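Local coordinates for unknown protein (Galdieria sulphuraria, PDB 2NYI), which is of unknown function but carries tandem ACT domains, a fold that in related proteins often binds small regulatory ligands such as amino acids, at residues T126-A131 and T137-G142. Residues are numbered along the deposited sequence; the frame is centred on the assembly and turned at random.
Sequences TETLPA and TLFRMG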
ATOM      1  N   THR A 126       6.581  -3.855   6.692  1.00 19.91           N
ATOM      2  CA  THR A 126       7.388  -4.227   7.845  1.00 19.93           C
ATOM      3  C   THR A 126       6.574  -3.923   9.107  1.00 19.59           C
ATOM      4  O   THR A 126       5.679  -3.043   9.109  1.00 18.70           O
ATOM      5  CB  THR A 126       8.790  -3.499   7.912  1.00 22.44           C
ATOM      6  OG1 THR A 126       8.607  -2.135   8.282  1.00 23.86           O
ATOM      7  CG2 THR A 126       9.542  -3.537   6.563  1.00 19.45           C
ATOM      8  N   GLU A 127       6.876  -4.669  10.155  1.00 21.85           N
ATOM      9  CA  GLU A 127       6.270  -4.450  11.470  1.00 24.56           C
ATOM     10  C   GLU A 127       7.285  -4.759  12.535  1.00 22.63           C
ATOM     11  O   GLU A 127       8.237  -5.519  12.298  1.00 21.73           O
ATOM     12  CB  GLU A 127       5.014  -5.306  11.670  1.00 24.48           C
ATOM     13  CG  GLU A 127       5.219  -6.787  11.583  1.00 34.12           C
ATOM     14  CD  GLU A 127       3.951  -7.584  11.898  1.00 31.05           C
ATOM     15  OE1 GLU A 127       2.980  -7.001  12.436  1.00 52.93           O
ATOM     16  OE2 GLU A 127       3.936  -8.793  11.589  1.00 39.91           O
ATOM     17  N   THR A 128       7.087  -4.159  13.703  1.00 23.14           N
ATOM     18  CA  THR A 128       7.852  -4.510  14.900  1.00 24.27           C
ATOM     19  C   THR A 128       6.875  -4.870  16.011  1.00 24.98           C
ATOM     20  O   THR A 128       5.825  -4.233  16.162  1.00 24.90           O
ATOM     21  CB  THR A 128       8.766  -3.358  15.355  1.00 24.52           C
ATOM     22  OG1 THR A 128       8.011  -2.141  15.393  1.00 23.82           O
ATOM     23  CG2 THR A 128       9.935  -3.196  14.394  1.00 27.89           C
ATOM     24  N   LEU A 129       7.223  -5.909  16.769  1.00 24.97           N
ATOM     25  CA  LEU A 129       6.365  -6.433  17.816  1.00 26.39           C
ATOM     26  C   LEU A 129       7.221  -6.593  19.080  1.00 26.43           C
ATOM     27  O   LEU A 129       8.038  -7.518  19.170  1.00 25.58           O
ATOM     28  CB  LEU A 129       5.772  -7.774  17.360  1.00 26.42           C
ATOM     29  CG  LEU A 129       5.153  -7.724  15.956  1.00 30.35           C
ATOM     30  CD1 LEU A 129       5.318  -9.028  15.190  1.00 39.88           C
ATOM     31  CD2 LEU A 129       3.687  -7.254  15.982  1.00 45.75           C
ATOM     32  N   PRO A 130       7.086  -5.660  20.030  1.00 29.72           N
ATOM     33  CA  PRO A 130       7.845  -5.802  21.279  1.00 30.82           C
ATOM     34  C   PRO A 130       7.418  -7.065  22.008  1.00 30.96           C
ATOM     35  O   PRO A 130       6.228  -7.387  22.023  1.00 32.10           O
ATOM     36  CB  PRO A 130       7.439  -4.564  22.087  1.00 32.04           C
ATOM     37  CG  PRO A 130       6.879  -3.605  21.097  1.00 33.53           C
ATOM     38  CD  PRO A 130       6.253  -4.441  20.023  1.00 30.72           C
ATOM     39  N   ALA A 131       8.386  -7.781  22.588  1.00 31.04           N
ATOM     40  CA  ALA A 131       8.121  -8.953  23.428  1.00 31.88           C
ATOM     41  C   ALA A 131       7.346  -8.546  24.693  1.00 32.80           C
ATOM     42  O   ALA A 131       7.311  -7.358  25.032  1.00 31.44           O
ATOM     43  CB  ALA A 131       9.441  -9.636  23.803  1.00 31.63           C
ATOM     44  N   THR A 137      12.539  -6.752  20.712  1.00 25.44           N
ATOM     45  CA  THR A 137      11.502  -6.346  19.772  1.00 25.55           C
ATOM     46  C   THR A 137      11.712  -7.169  18.517  1.00 25.70           C
ATOM     47  O   THR A 137      12.830  -7.229  17.985  1.00 26.37           O
ATOM     48  CB  THR A 137      11.549  -4.829  19.479  1.00 25.75           C
ATOM     49  OG1 THR A 137      11.178  -4.108  20.662  1.00 27.61           O
ATOM     50  CG2 THR A 137      10.559  -4.451  18.371  1.00 25.19           C
ATOM     51  N   LEU A 138      10.656  -7.856  18.089  1.00 24.63           N
ATOM     52  CA  LEU A 138      10.719  -8.681  16.886  1.00 24.04           C
ATOM     53  C   LEU A 138      10.451  -7.797  15.675  1.00 24.54           C
ATOM     54  O   LEU A 138       9.602  -6.913  15.726  1.00 23.69           O
ATOM     55  CB  LEU A 138       9.715  -9.830  16.945  1.00 24.12           C
ATOM     56  CG  LEU A 138       9.816 -10.847  15.786  1.00 30.29           C
ATOM     57  CD1 LEU A 138      11.110 -11.687  15.861  1.00 32.87           C
ATOM     58  CD2 LEU A 138       8.585 -11.755  15.712  1.00 26.79           C
ATOM     59  N   PHE A 139      11.226  -8.032  14.620  1.00 23.17           N
ATOM     60  CA  PHE A 139      11.077  -7.336  13.352  1.00 23.30           C
ATOM     61  C   PHE A 139      10.611  -8.364  12.338  1.00 21.96           C
ATOM     62  O   PHE A 139      11.163  -9.459  12.274  1.00 21.09           O
ATOM     63  CB  PHE A 139      12.412  -6.726  12.926  1.00 22.40           C
ATOM     64  CG  PHE A 139      12.439  -6.259  11.485  1.00 22.87           C
ATOM     65  CD1 PHE A 139      11.935  -5.003  11.136  1.00 24.99           C
ATOM     66  CD2 PHE A 139      12.966  -7.086  10.485  1.00 27.01           C
ATOM     67  CE1 PHE A 139      11.951  -4.561   9.782  1.00 24.54           C
ATOM     68  CE2 PHE A 139      13.009  -6.663   9.155  1.00 26.78           C
ATOM     69  CZ  PHE A 139      12.495  -5.395   8.800  1.00 23.78           C
ATOM     70  N   ARG A 140       9.588  -8.016  11.551  1.00 22.29           N
ATOM     71  CA  ARG A 140       9.159  -8.868  10.442  1.00 23.13           C
ATOM     72  C   ARG A 140       9.038  -8.034   9.183  1.00 22.88           C
ATOM     73  O   ARG A 140       8.540  -6.911   9.239  1.00 21.97           O
ATOM     74  CB  ARG A 140       7.802  -9.500  10.742  1.00 25.00           C
ATOM     75  CG  ARG A 140       7.838 -10.629  11.778  1.00 27.90           C
ATOM     76  CD  ARG A 140       6.684 -11.587  11.517  1.00 36.80           C
ATOM     77  NE  ARG A 140       6.249 -12.283  12.725  1.00 51.79           N
ATOM     78  CZ  ARG A 140       5.053 -12.136  13.293  1.00 55.93           C
ATOM     79  NH1 ARG A 140       4.146 -11.318  12.765  1.00 54.00           N
ATOM     80  NH2 ARG A 140       4.763 -12.815  14.394  1.00 59.62           N
HETATM   81  N   MSE A 141       9.507  -8.580   8.066  1.00 23.81           N
HETATM   82  CA  MSE A 141       9.357  -7.911   6.777  1.00 25.70           C
HETATM   83  C   MSE A 141       8.827  -8.891   5.754  1.00 24.46           C
HETATM   84  O   MSE A 141       9.283 -10.021   5.668  1.00 23.67           O
HETATM   85  CB  MSE A 141      10.687  -7.331   6.315  1.00 24.35           C
HETATM   86  CG  MSE A 141      10.650  -6.835   4.899  1.00 26.91           C
HETATM   87 SE   MSE A 141      12.343  -6.027   4.430  1.00 34.01          SE
HETATM   88  CE  MSE A 141      12.294  -6.444   2.813  1.00 28.37           C
ATOM     89  N   GLY A 142       7.839  -8.465   4.984  1.00 23.11           N
ATOM     90  CA  GLY A 142       7.342  -9.289   3.888  1.00 23.56           C
ATOM     91  C   GLY A 142       7.324  -8.427   2.648  1.00 24.22           C
ATOM     92  O   GLY A 142       6.841  -7.289   2.677  1.00 24.86           O
TER
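E127 and R140 run side by side on one face of an antiparallel pair, a compact example of how a cross-strand ion pair is laid over backbone hydrogen bonds. Beneath them, E127 N reaches R140 O at 2.9 Å and R140 N returns to E127 O, the latter nearly straight at 173°. From its CB, R140 can be followed outward: CB lies 3.8 Å from E127 CG, CD passes E127 OE2, NE makes a long, weak ion pair with E99, CZ nears L129 CD1, and NH1 closes the salt bridge to E127 OE2 at 2.8 Å, a weak hydrogen bond bent to 126°. OE2 comes in at the guanidinium's edge, the two planes steeply inclined. L129 CD1 sits over one guanidinium face, offset toward its rim, 3.5 Å from R140 NH1. An alanine in place of E127 is likely to leave NH1 without this carboxylate and the guanidinium, still weakly paired with E99, freer to turn. The hairpin joins strands 120-130 and 137-148 of the βαββαβ ACT fold. On its other face, against helix 106-116, F139 has CG anti to the backbone N (chi1 167°), bringing CE1 within 3.8 Å of T126 CB. T126 OG1 shares a hydrogen bond with S36 OG of the second subunit, whose strand continues the sheet.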